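Local coordinates for bifunctional protein PutA (Bradyrhizobium diazoefficiens, PDB 6BSN) that probably oxidises proline to glutamate in two steps, pairing an FAD-dependent proline dehydrogenase with an NAD-dependent aldehyde dehydrogenase in a single chain, at residues D307-A312 and R336-R341; R612-F617 and F661-F666; V654-W659 and V731-S736. The protein carries 1 engineered substitution. All coordinates share one frame; numbering follows the deposited sequence.

Contact 1. Residues D307-A312 and R336-R341; sequences DGFGLA and RKLMVR. With FDA (dihydroflavine-adenine dinucleotide), chain C.
The backbones of F309-A312 and L338-R341 run parallel, their short axes 15° apart, joined by hydrogen bonds from M339 N to F309 O and, straighter and shorter at 2.9 Å, from R341 N to L311 O. They are neighbouring strands of the proline dehydrogenase barrel, linked by helix 320-333 in a right-handed beta-alpha-beta crossover. On the helix side, L311 and V340 lie alongside each other, CD2 to CG2 at 4.1 Å, and L338 CD2 meets the edge of the F309 ring. At the end far from the flavin, D307 OD1 rests on K337 CB; a water donates to D307 OD1 and accepts from the backbone N of K337. The opposite face carries A312 and R341. With its CG anti to the backbone N (chi1 178°) and a bend at chi3, R341 brings its guanidinium to the dihydroflavin, where a salt bridge to D280 and hydrogen bonds to S237, Q418 and Y443 hold it and so fix its rotation. Flavin C6 sits over one guanidinium face, 3.5 Å above the plane and offset toward the rim, and flavin O4 comes in at the edge. R341 NH1 itself approaches flavin N5 to 3.3 Å.

Contact 2. Residues R612-F617 and F661-F666; sequences REAADF and FPLAIF. With PRO (proline), chain D.
E613 reaches across to A664 because its CG is anti to the backbone N (chi1 -171°) and the chain stays extended beyond it, while F661 swings its ring toward the same glutamate with CG anti to the carbonyl carbon (chi1 -74°). The two segments belong to the aldehyde dehydrogenase fold: helix 604-629 packs against the turn that leads from the end of strand 641-656 into helix 664-675. No hydrogen bond crosses between them, and shape does the work. A664 CB is the central group: it faces the backbone N of A614 and lies against the whole flank of E613, from CB to OE2, at 3.8 Å from the last. The approach of the two backbones is close enough for A614 and A664 to have their CA atoms 4.1 Å apart, which suits residues with only a methyl group. Beside them A614 CB meets L663 CD2 at 3.8 Å, whereas one turn further along the helix the F617 ring comes to A664 O, with CD1 at 3.3 Å. The start of helix 664-675 is tied back to the same partner helix by E610, whose OE2 accepts bonds from L663 N and A664 N. F661 also lines a pocket holding a proline that R793, S795, G948 and A949 grip, near the predicted active-site position A794, an engineered substitution in this structure. A glycine in place of E613 would probably leave A664 CB and F661 CE2 without their neighbour and open a gap beside the pocket. The F661 ring lies next to the ligand obliquely, with CE1 3.7 Å from the CA of the bound proline.

Contact 3. Residues V654-W659 and V731-S736; sequences VAISPW and VVFTGS. With PRO (proline), chain H.
V731 opens the pairing with V654 in a parallel ladder typical of a Rossmann-type NAD-binding domain; the two short axes are 4.8 Å apart and only 1° from alignment. V731 CA leans on V654 O, and the same oxygen then takes the hydrogen bond of V732 N at 2.9 Å. V732 O in turn accepts a hydrogen bond from I656 N, so V732 is tied to segment 654-659 through both its N and its O. Its CG1, placed between the backbone N and the carbonyl carbon (chi1 54°), reaches A655 CB at 3.7 Å. F733 lies on the other face, where the edge of its ring takes I656 CG2 at 3.6 Å from CD2. T734 N closes the ladder on I656 O, and T734 CG2 touches P658 CG at 3.7 Å; its OG1 is bonded to Q669. G735 follows, and a beta carbon there would run into the F733 ring. Its C lies 3.2 Å from O of a bound proline, which P658 and W659 border from the other segment, W659 CZ2 meeting the ligand's CB at 3.6 Å. S736 ends the walk as the N-cap of helix 737-749, its OG accepting from V739 N. W659 and S736 also contact NAD(+) in another structure of this protein, so this proline probably occupies part of the dinucleotide's site. Strand 641-656 runs between 730-734 and 679-683, and 757-760 flanks 730-734 beyond. Helices 716-724 and 737-749 cover the face bearing V654, I656 and F733, while helix 664-675 lies against V732, S657 and P658.

In the fold
All three contacts are largely buried, yet they serve different parts of the chain. Contact 1 stands alone in the proline dehydrogenase barrel, its centre about 48 Å from that of contact 2 and about 59 Å from that of contact 3, across the centre of the chain. Contacts 2 and 3 share the aldehyde dehydrogenase region and touch each other: F666 CD1 meets S657 OG at 3.4 Å, and strand 641-656 leads through a short loop into helix 664-675. The chemistry follows the elements. Parallel strands in contacts 1 and 3 are zipped by backbone hydrogen bonds and end at a ligand, whereas the helical contact 2 relies on close van der Waals packing around two alanines, without a hydrogen bond across it.

Contact 1. Residues D307-A312 and R336-R341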
loop_
_atom_site.group_PDB
_atom_site.type_symbol
_atom_site.label_atom_id
_atom_site.label_comp_id
_atom_site.label_asym_id
_atom_site.label_seq_id
_atom_site.Cartn_x
_atom_site.Cartn_y
_atom_site.Cartn_z
ATOM N N ASP A 307 -15.718 -60.080 -25.401
ATOM C CA ASP A 307 -14.846 -58.912 -25.507
ATOM C C ASP A 307 -15.458 -57.642 -24.906
ATOM O O ASP A 307 -14.922 -56.546 -25.111
ATOM C CB ASP A 307 -14.466 -58.650 -26.976
ATOM C CG ASP A 307 -13.818 -59.867 -27.671
ATOM O OD1 ASP A 307 -13.231 -60.744 -26.998
ATOM O OD2 ASP A 307 -13.864 -59.920 -28.920
ATOM N N GLY A 308 -16.538 -57.758 -24.138
ATOM C CA GLY A 308 -17.216 -56.588 -23.628
ATOM C C GLY A 308 -16.948 -56.192 -22.189
ATOM O O GLY A 308 -17.460 -55.154 -21.749
ATOM N N PHE A 309 -16.177 -56.970 -21.431
ATOM C CA PHE A 309 -15.916 -56.609 -20.043
ATOM C C PHE A 309 -15.012 -55.396 -19.989
ATOM O O PHE A 309 -14.063 -55.287 -20.770
ATOM C CB PHE A 309 -15.244 -57.744 -19.268
ATOM C CG PHE A 309 -15.089 -57.447 -17.801
ATOM C CD1 PHE A 309 -16.074 -57.810 -16.902
ATOM C CD2 PHE A 309 -13.964 -56.798 -17.318
ATOM C CE1 PHE A 309 -15.945 -57.526 -15.541
ATOM C CE2 PHE A 309 -13.844 -56.498 -15.953
ATOM C CZ PHE A 309 -14.840 -56.872 -15.073
ATOM N N GLY A 310 -15.271 -54.504 -19.037
ATOM C CA GLY A 310 -14.361 -53.384 -18.903
ATOM C C GLY A 310 -14.626 -52.508 -17.696
ATOM O O GLY A 310 -15.457 -52.821 -16.840
ATOM N N LEU A 311 -13.900 -51.383 -17.655
ATOM C CA LEU A 311 -13.921 -50.486 -16.511
ATOM C C LEU A 311 -13.619 -49.075 -16.987
ATOM O O LEU A 311 -13.073 -48.872 -18.079
ATOM C CB LEU A 311 -12.899 -50.911 -15.465
ATOM C CG LEU A 311 -11.461 -50.454 -15.727
ATOM C CD1 LEU A 311 -10.613 -50.669 -14.468
ATOM C CD2 LEU A 311 -10.832 -51.142 -16.919
ATOM N N ALA A 312 -13.993 -48.094 -16.165
ATOM C CA ALA A 312 -13.580 -46.713 -16.397
ATOM C C ALA A 312 -12.320 -46.394 -15.595
ATOM O O ALA A 312 -12.129 -46.897 -14.482
ATOM C CB ALA A 312 -14.676 -45.705 -16.041
ATOM N N ARG A 336 -7.566 -61.773 -22.580
ATOM C CA ARG A 336 -8.867 -61.197 -22.868
ATOM C C ARG A 336 -8.701 -59.926 -23.678
ATOM O O ARG A 336 -7.643 -59.290 -23.676
ATOM C CB ARG A 336 -9.665 -60.851 -21.596
ATOM C CG ARG A 336 -9.842 -62.011 -20.657
ATOM C CD ARG A 336 -10.790 -63.074 -21.190
ATOM N NE ARG A 336 -10.754 -64.209 -20.270
ATOM C CZ ARG A 336 -11.342 -64.218 -19.076
ATOM N NH1 ARG A 336 -11.233 -65.280 -18.298
ATOM N NH2 ARG A 336 -12.040 -63.165 -18.659
ATOM N N LYS A 337 -9.783 -59.578 -24.368
ATOM C CA LYS A 337 -10.001 -58.250 -24.908
ATOM C C LYS A 337 -10.955 -57.509 -23.979
ATOM O O LYS A 337 -11.942 -58.087 -23.498
ATOM C CB LYS A 337 -10.587 -58.327 -26.319
ATOM C CG LYS A 337 -9.621 -58.786 -27.383
ATOM C CD LYS A 337 -10.336 -58.764 -28.736
ATOM C CE LYS A 337 -9.347 -58.674 -29.885
ATOM N NZ LYS A 337 -9.898 -57.818 -30.960
ATOM N N LEU A 338 -10.637 -56.239 -23.706
ATOM C CA LEU A 338 -11.384 -55.389 -22.791
ATOM C C LEU A 338 -11.773 -54.082 -23.471
ATOM O O LEU A 338 -11.037 -53.540 -24.305
ATOM C CB LEU A 338 -10.561 -55.057 -21.540
ATOM C CG LEU A 338 -10.031 -56.229 -20.722
ATOM C CD1 LEU A 338 -9.212 -55.687 -19.581
ATOM C CD2 LEU A 338 -11.175 -57.093 -20.224
ATOM N N MET A 339 -12.938 -53.580 -23.101
ATOM C CA MET A 339 -13.373 -52.246 -23.474
ATOM C C MET A 339 -13.139 -51.361 -22.259
ATOM O O MET A 339 -13.627 -51.669 -21.169
ATOM C CB MET A 339 -14.834 -52.275 -23.919
ATOM C CG MET A 339 -15.013 -53.160 -25.184
ATOM S SD MET A 339 -16.705 -53.518 -25.718
ATOM C CE MET A 339 -17.173 -51.962 -26.488
ATOM N N VAL A 340 -12.337 -50.308 -22.428
ATOM C CA VAL A 340 -11.807 -49.508 -21.318
ATOM C C VAL A 340 -12.189 -48.053 -21.541
ATOM O O VAL A 340 -11.812 -47.460 -22.556
ATOM C CB VAL A 340 -10.289 -49.685 -21.211
ATOM C CG1 VAL A 340 -9.660 -48.756 -20.169
ATOM C CG2 VAL A 340 -10.012 -51.136 -20.923
ATOM N N ARG A 341 -12.935 -47.481 -20.599
ATOM C CA ARG A 341 -13.450 -46.123 -20.723
ATOM C C ARG A 341 -12.523 -45.140 -20.018
ATOM O O ARG A 341 -12.234 -45.300 -18.828
ATOM C CB ARG A 341 -14.859 -46.005 -20.135
ATOM C CG ARG A 341 -15.400 -44.578 -20.221
ATOM C CD ARG A 341 -16.576 -44.327 -19.263
ATOM N NE ARG A 341 -17.640 -45.280 -19.522
ATOM C CZ ARG A 341 -18.384 -45.824 -18.580
ATOM N NH1 ARG A 341 -18.211 -45.510 -17.297
ATOM N NH2 ARG A 341 -19.304 -46.688 -18.930
HETATM P PA FDA C . -14.489 -30.878 -19.089
HETATM O O1A FDA C . -15.132 -29.471 -18.934
HETATM O O2A FDA C . -13.458 -31.095 -20.048
HETATM O O5B FDA C . -13.698 -31.387 -17.944
HETATM C C5B FDA C . -14.253 -31.308 -16.636
HETATM C C4B FDA C . -13.417 -32.133 -15.662
HETATM O O4B FDA C . -12.157 -31.567 -15.421
HETATM C C3B FDA C . -13.994 -32.312 -14.294
HETATM O O3B FDA C . -14.970 -33.268 -14.297
HETATM C C2B FDA C . -12.811 -32.722 -13.515
HETATM O O2B FDA C . -12.580 -34.084 -13.653
HETATM C C1B FDA C . -11.716 -31.935 -14.157
HETATM N N9A FDA C . -11.345 -30.736 -13.425
HETATM C C8A FDA C . -12.095 -29.591 -13.199
HETATM N N7A FDA C . -11.384 -28.740 -12.475
HETATM C C5A FDA C . -10.138 -29.295 -12.195
HETATM C C6A FDA C . -9.015 -28.882 -11.502
HETATM N N6A FDA C . -8.979 -27.590 -10.875
HETATM N N1A FDA C . -7.938 -29.678 -11.418
HETATM C C2A FDA C . -7.920 -30.901 -11.986
HETATM N N3A FDA C . -9.008 -31.332 -12.680
HETATM C C4A FDA C . -10.097 -30.574 -12.799
HETATM N N1 FDA C . -16.505 -39.922 -14.067
HETATM C C2 FDA C . -15.932 -40.788 -13.085
HETATM O O2 FDA C . -15.183 -40.206 -12.093
HETATM N N3 FDA C . -16.142 -42.191 -13.151
HETATM C C4 FDA C . -16.921 -42.731 -14.195
HETATM O O4 FDA C . -17.137 -44.080 -14.291
HETATM C C4X FDA C . -17.509 -41.825 -15.222
HETATM N N5 FDA C . -18.336 -42.363 -16.264
HETATM C C5X FDA C . -18.722 -41.481 -17.354
HETATM C C6 FDA C . -19.410 -42.071 -18.548
HETATM C C7 FDA C . -19.718 -41.211 -19.637
HETATM C C7M FDA C . -20.407 -41.788 -20.844
HETATM C C8 FDA C . -19.382 -39.815 -19.594
HETATM C C8M FDA C . -19.696 -38.877 -20.734
HETATM C C9 FDA C . -18.737 -39.272 -18.462
HETATM C C9A FDA C . -18.408 -40.154 -17.319
HETATM N N10 FDA C . -17.827 -39.577 -16.123
HETATM C C10 FDA C . -17.295 -40.475 -15.142
HETATM C "C1'" FDA C . -17.789 -38.125 -15.868
HETATM C "C2'" FDA C . -16.448 -37.539 -16.275
HETATM O "O2'" FDA C . -15.447 -38.009 -15.443
HETATM C "C3'" FDA C . -16.477 -36.021 -16.223
HETATM O "O3'" FDA C . -16.807 -35.686 -14.940
HETATM C "C4'" FDA C . -17.474 -35.313 -17.143
HETATM O "O4'" FDA C . -17.722 -36.067 -18.282
HETATM C "C5'" FDA C . -16.948 -33.949 -17.576
HETATM O "O5'" FDA C . -15.665 -34.063 -18.161
HETATM P P FDA C . -15.315 -33.567 -19.651
HETATM O O1P FDA C . -14.121 -34.230 -20.409
HETATM O O2P FDA C . -16.734 -33.690 -20.307
HETATM O O3P FDA C . -15.464 -31.948 -19.448
HETATM O O HOH W 1 -11.924 -61.561 -24.537
HETATM O O HOH W 2 -14.054 -58.833 -22.017
#

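Contact 2. Residues R612-F617 and F661-F666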
loop_
_atom_site.group_PDB
_atom_site.type_symbol
_atom_site.label_atom_id
_atom_site.label_comp_id
_atom_site.label_asym_id
_atom_site.label_seq_id
_atom_site.Cartn_x
_atom_site.Cartn_y
_atom_site.Cartn_z
ATOM N N ARG A 612 -3.985 -37.193 16.318
ATOM C CA ARG A 612 -3.937 -35.945 15.566
ATOM C C ARG A 612 -4.507 -34.790 16.383
ATOM O O ARG A 612 -3.915 -33.707 16.445
ATOM C CB ARG A 612 -4.713 -36.078 14.251
ATOM C CG ARG A 612 -4.040 -36.929 13.186
ATOM C CD ARG A 612 -4.779 -36.769 11.868
ATOM N NE ARG A 612 -4.595 -35.422 11.326
ATOM C CZ ARG A 612 -5.378 -34.863 10.401
ATOM N NH1 ARG A 612 -6.427 -35.526 9.911
ATOM N NH2 ARG A 612 -5.120 -33.633 9.964
ATOM N N GLU A 613 -5.659 -35.020 17.022
ATOM C CA GLU A 613 -6.299 -33.994 17.836
ATOM C C GLU A 613 -5.388 -33.560 18.986
ATOM O O GLU A 613 -5.313 -32.371 19.315
ATOM C CB GLU A 613 -7.640 -34.530 18.364
ATOM C CG GLU A 613 -8.521 -33.503 19.054
ATOM C CD GLU A 613 -9.786 -34.124 19.641
ATOM O OE1 GLU A 613 -10.391 -34.969 18.956
ATOM O OE2 GLU A 613 -10.202 -33.748 20.756
ATOM N N ALA A 614 -4.684 -34.513 19.599
ATOM C CA ALA A 614 -3.754 -34.186 20.677
ATOM C C ALA A 614 -2.642 -33.265 20.192
ATOM O O ALA A 614 -2.328 -32.260 20.844
ATOM C CB ALA A 614 -3.172 -35.467 21.272
ATOM N N ALA A 615 -2.013 -33.604 19.056
ATOM C CA ALA A 615 -1.001 -32.718 18.473
ATOM C C ALA A 615 -1.602 -31.378 18.073
ATOM O O ALA A 615 -0.982 -30.328 18.291
ATOM C CB ALA A 615 -0.330 -33.374 17.255
ATOM N N ASP A 616 -2.815 -31.393 17.506
ATOM C CA ASP A 616 -3.468 -30.150 17.088
ATOM C C ASP A 616 -3.729 -29.230 18.289
ATOM O O ASP A 616 -3.535 -28.010 18.194
ATOM C CB ASP A 616 -4.798 -30.448 16.348
ATOM C CG ASP A 616 -4.623 -31.125 14.945
ATOM O OD1 ASP A 616 -3.522 -31.100 14.328
ATOM O OD2 ASP A 616 -5.652 -31.657 14.432
ATOM N N PHE A 617 -4.195 -29.790 19.417
ATOM C CA PHE A 617 -4.357 -28.997 20.641
ATOM C C PHE A 617 -3.043 -28.311 21.032
ATOM O O PHE A 617 -3.018 -27.112 21.331
ATOM C CB PHE A 617 -4.838 -29.872 21.807
ATOM C CG PHE A 617 -6.339 -30.015 21.926
ATOM C CD1 PHE A 617 -6.915 -31.271 22.047
ATOM C CD2 PHE A 617 -7.160 -28.908 21.991
ATOM C CE1 PHE A 617 -8.297 -31.423 22.165
ATOM C CE2 PHE A 617 -8.535 -29.043 22.114
ATOM C CZ PHE A 617 -9.109 -30.298 22.195
ATOM N N PHE A 661 -11.642 -39.749 25.714
ATOM C CA PHE A 661 -10.548 -39.144 24.953
ATOM C C PHE A 661 -9.371 -39.007 25.910
ATOM O O PHE A 661 -9.016 -37.910 26.365
ATOM C CB PHE A 661 -10.955 -37.820 24.308
ATOM C CG PHE A 661 -11.856 -38.005 23.111
ATOM C CD1 PHE A 661 -13.236 -37.978 23.250
ATOM C CD2 PHE A 661 -11.314 -38.245 21.855
ATOM C CE1 PHE A 661 -14.063 -38.169 22.141
ATOM C CE2 PHE A 661 -12.125 -38.435 20.742
ATOM C CZ PHE A 661 -13.498 -38.401 20.879
ATOM N N PRO A 662 -8.737 -40.136 26.234
ATOM C CA PRO A 662 -7.788 -40.168 27.345
ATOM C C PRO A 662 -6.454 -39.519 27.023
ATOM O O PRO A 662 -5.609 -39.395 27.926
ATOM C CB PRO A 662 -7.609 -41.671 27.608
ATOM C CG PRO A 662 -8.223 -42.388 26.430
ATOM C CD PRO A 662 -8.717 -41.378 25.445
ATOM N N LEU A 663 -6.213 -39.147 25.769
ATOM C CA LEU A 663 -4.989 -38.452 25.406
ATOM C C LEU A 663 -5.254 -37.016 24.993
ATOM O O LEU A 663 -4.625 -36.101 25.526
ATOM C CB LEU A 663 -4.268 -39.197 24.281
ATOM C CG LEU A 663 -3.066 -38.449 23.709
ATOM C CD1 LEU A 663 -1.943 -38.433 24.728
ATOM C CD2 LEU A 663 -2.596 -39.079 22.394
ATOM N N ALA A 664 -6.213 -36.794 24.083
ATOM C CA ALA A 664 -6.404 -35.472 23.494
ATOM C C ALA A 664 -7.101 -34.514 24.452
ATOM O O ALA A 664 -6.717 -33.350 24.552
ATOM C CB ALA A 664 -7.189 -35.579 22.183
ATOM N N ILE A 665 -8.160 -34.963 25.129
ATOM C CA ILE A 665 -8.790 -34.072 26.092
ATOM C C ILE A 665 -7.926 -33.952 27.327
ATOM O O ILE A 665 -7.847 -32.879 27.939
ATOM C CB ILE A 665 -10.210 -34.543 26.429
ATOM C CG1 ILE A 665 -11.138 -34.192 25.273
ATOM C CG2 ILE A 665 -10.709 -33.884 27.703
ATOM C CD1 ILE A 665 -12.583 -34.493 25.590
ATOM N N PHE A 666 -7.239 -35.035 27.694
ATOM C CA PHE A 666 -6.239 -34.949 28.743
ATOM C C PHE A 666 -5.203 -33.876 28.422
ATOM O O PHE A 666 -4.887 -33.030 29.269
ATOM C CB PHE A 666 -5.557 -36.302 28.946
ATOM C CG PHE A 666 -4.417 -36.232 29.907
ATOM C CD1 PHE A 666 -4.649 -36.273 31.272
ATOM C CD2 PHE A 666 -3.111 -36.075 29.450
ATOM C CE1 PHE A 666 -3.591 -36.169 32.180
ATOM C CE2 PHE A 666 -2.055 -35.964 30.347
ATOM C CZ PHE A 666 -2.297 -36.016 31.710
HETATM N N PRO D . -14.349 -34.114 20.648
HETATM C CA PRO D . -15.402 -35.113 20.535
HETATM C C PRO D . -16.123 -34.979 19.184
HETATM O O PRO D . -16.166 -33.870 18.604
HETATM C CB PRO D . -16.377 -34.960 21.675
HETATM C CG PRO D . -15.638 -34.049 22.654
HETATM C CD PRO D . -14.624 -33.260 21.762
HETATM O OXT PRO D . -16.678 -35.974 18.667
#

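Contact 3. Residues V654-W659 and V731-S736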
loop_
_atom_site.group_PDB
_atom_site.type_symbol
_atom_site.label_atom_id
_atom_site.label_comp_id
_atom_site.label_asym_id
_atom_site.label_seq_id
_atom_site.Cartn_x
_atom_site.Cartn_y
_atom_site.Cartn_z
ATOM N N VAL A 654 -6.214 -27.649 38.652
ATOM C CA VAL A 654 -6.518 -29.079 38.674
ATOM C C VAL A 654 -7.220 -29.433 37.366
ATOM O O VAL A 654 -8.200 -28.779 36.984
ATOM C CB VAL A 654 -7.384 -29.441 39.892
ATOM C CG1 VAL A 654 -7.858 -30.877 39.810
ATOM C CG2 VAL A 654 -6.589 -29.209 41.199
ATOM N N ALA A 655 -6.708 -30.446 36.668
ATOM C CA ALA A 655 -7.279 -30.924 35.413
ATOM C C ALA A 655 -7.814 -32.334 35.623
ATOM O O ALA A 655 -7.064 -33.232 36.037
ATOM C CB ALA A 655 -6.245 -30.914 34.291
ATOM N N ILE A 656 -9.103 -32.528 35.363
ATOM C CA ILE A 656 -9.744 -33.836 35.505
ATOM C C ILE A 656 -10.301 -34.244 34.148
ATOM O O ILE A 656 -11.113 -33.516 33.557
ATOM C CB ILE A 656 -10.842 -33.821 36.573
ATOM C CG1 ILE A 656 -10.216 -33.519 37.941
ATOM C CG2 ILE A 656 -11.567 -35.162 36.574
ATOM C CD1 ILE A 656 -11.212 -33.264 39.055
ATOM N N SER A 657 -9.870 -35.409 33.655
ATOM C CA SER A 657 -10.103 -35.773 32.270
ATOM C C SER A 657 -10.834 -37.112 32.176
ATOM O O SER A 657 -10.694 -37.964 33.062
ATOM C CB SER A 657 -8.784 -35.861 31.488
ATOM O OG SER A 657 -7.900 -36.785 32.095
ATOM N N PRO A 658 -11.606 -37.327 31.110
ATOM C CA PRO A 658 -12.392 -38.554 30.971
ATOM C C PRO A 658 -11.593 -39.683 30.332
ATOM O O PRO A 658 -10.474 -39.498 29.850
ATOM C CB PRO A 658 -13.535 -38.128 30.036
ATOM C CG PRO A 658 -12.968 -36.988 29.212
ATOM C CD PRO A 658 -11.717 -36.479 29.911
ATOM N N TRP A 659 -12.214 -40.870 30.321
ATOM C CA TRP A 659 -11.612 -42.045 29.701
ATOM C C TRP A 659 -11.863 -42.123 28.196
ATOM O O TRP A 659 -11.202 -42.917 27.511
ATOM C CB TRP A 659 -12.124 -43.335 30.378
ATOM C CG TRP A 659 -13.637 -43.433 30.517
ATOM C CD1 TRP A 659 -14.377 -43.203 31.654
ATOM C CD2 TRP A 659 -14.582 -43.777 29.491
ATOM N NE1 TRP A 659 -15.722 -43.390 31.396
ATOM C CE2 TRP A 659 -15.874 -43.742 30.079
ATOM C CE3 TRP A 659 -14.467 -44.113 28.133
ATOM C CZ2 TRP A 659 -17.036 -44.022 29.353
ATOM C CZ3 TRP A 659 -15.624 -44.393 27.410
ATOM C CH2 TRP A 659 -16.891 -44.342 28.023
ATOM N N VAL A 731 -10.201 -25.116 38.234
ATOM C CA VAL A 731 -10.475 -26.498 37.862
ATOM C C VAL A 731 -10.943 -26.546 36.412
ATOM O O VAL A 731 -11.852 -25.808 36.007
ATOM C CB VAL A 731 -11.523 -27.135 38.792
ATOM C CG1 VAL A 731 -11.898 -28.530 38.293
ATOM C CG2 VAL A 731 -10.993 -27.200 40.240
ATOM N N VAL A 732 -10.342 -27.433 35.634
ATOM C CA VAL A 732 -10.796 -27.695 34.280
ATOM C C VAL A 732 -11.233 -29.159 34.253
ATOM O O VAL A 732 -10.462 -30.056 34.626
ATOM C CB VAL A 732 -9.710 -27.347 33.240
ATOM C CG1 VAL A 732 -8.382 -28.050 33.542
ATOM C CG2 VAL A 732 -10.202 -27.563 31.806
ATOM N N PHE A 733 -12.494 -29.392 33.879
ATOM C CA PHE A 733 -13.126 -30.682 34.105
ATOM C C PHE A 733 -13.927 -31.107 32.884
ATOM O O PHE A 733 -14.667 -30.315 32.301
ATOM C CB PHE A 733 -14.048 -30.646 35.340
ATOM C CG PHE A 733 -14.925 -31.872 35.485
ATOM C CD1 PHE A 733 -16.234 -31.872 35.001
ATOM C CD2 PHE A 733 -14.445 -33.022 36.094
ATOM C CE1 PHE A 733 -17.046 -32.999 35.137
ATOM C CE2 PHE A 733 -15.243 -34.142 36.222
ATOM C CZ PHE A 733 -16.553 -34.130 35.741
ATOM N N THR A 734 -13.791 -32.369 32.515
ATOM C CA THR A 734 -14.604 -32.954 31.463
ATOM C C THR A 734 -15.139 -34.281 31.971
ATOM O O THR A 734 -14.358 -35.179 32.304
ATOM C CB THR A 734 -13.800 -33.137 30.177
ATOM O OG1 THR A 734 -13.311 -31.859 29.759
ATOM C CG2 THR A 734 -14.693 -33.692 29.062
ATOM N N GLY A 735 -16.467 -34.391 32.062
ATOM C CA GLY A 735 -17.101 -35.585 32.593
ATOM C C GLY A 735 -18.597 -35.417 32.753
ATOM O O GLY A 735 -19.237 -34.761 31.929
ATOM N N SER A 736 -19.163 -35.988 33.807
ATOM C CA SER A 736 -20.605 -36.007 33.988
ATOM C C SER A 736 -21.090 -34.738 34.674
ATOM O O SER A 736 -20.351 -34.075 35.412
ATOM C CB SER A 736 -21.034 -37.217 34.819
ATOM O OG SER A 736 -20.676 -37.037 36.178
HETATM N N PRO H . -20.339 -39.662 31.857
HETATM C CA PRO H . -18.926 -39.851 31.584
HETATM C C PRO H . -18.443 -38.690 30.691
HETATM O O PRO H . -19.209 -37.700 30.541
HETATM C CB PRO H . -18.688 -41.190 30.921
HETATM C CG PRO H . -20.075 -41.821 30.799
HETATM C CD PRO H . -21.081 -40.707 31.221
HETATM O OXT PRO H . -17.308 -38.717 30.125
#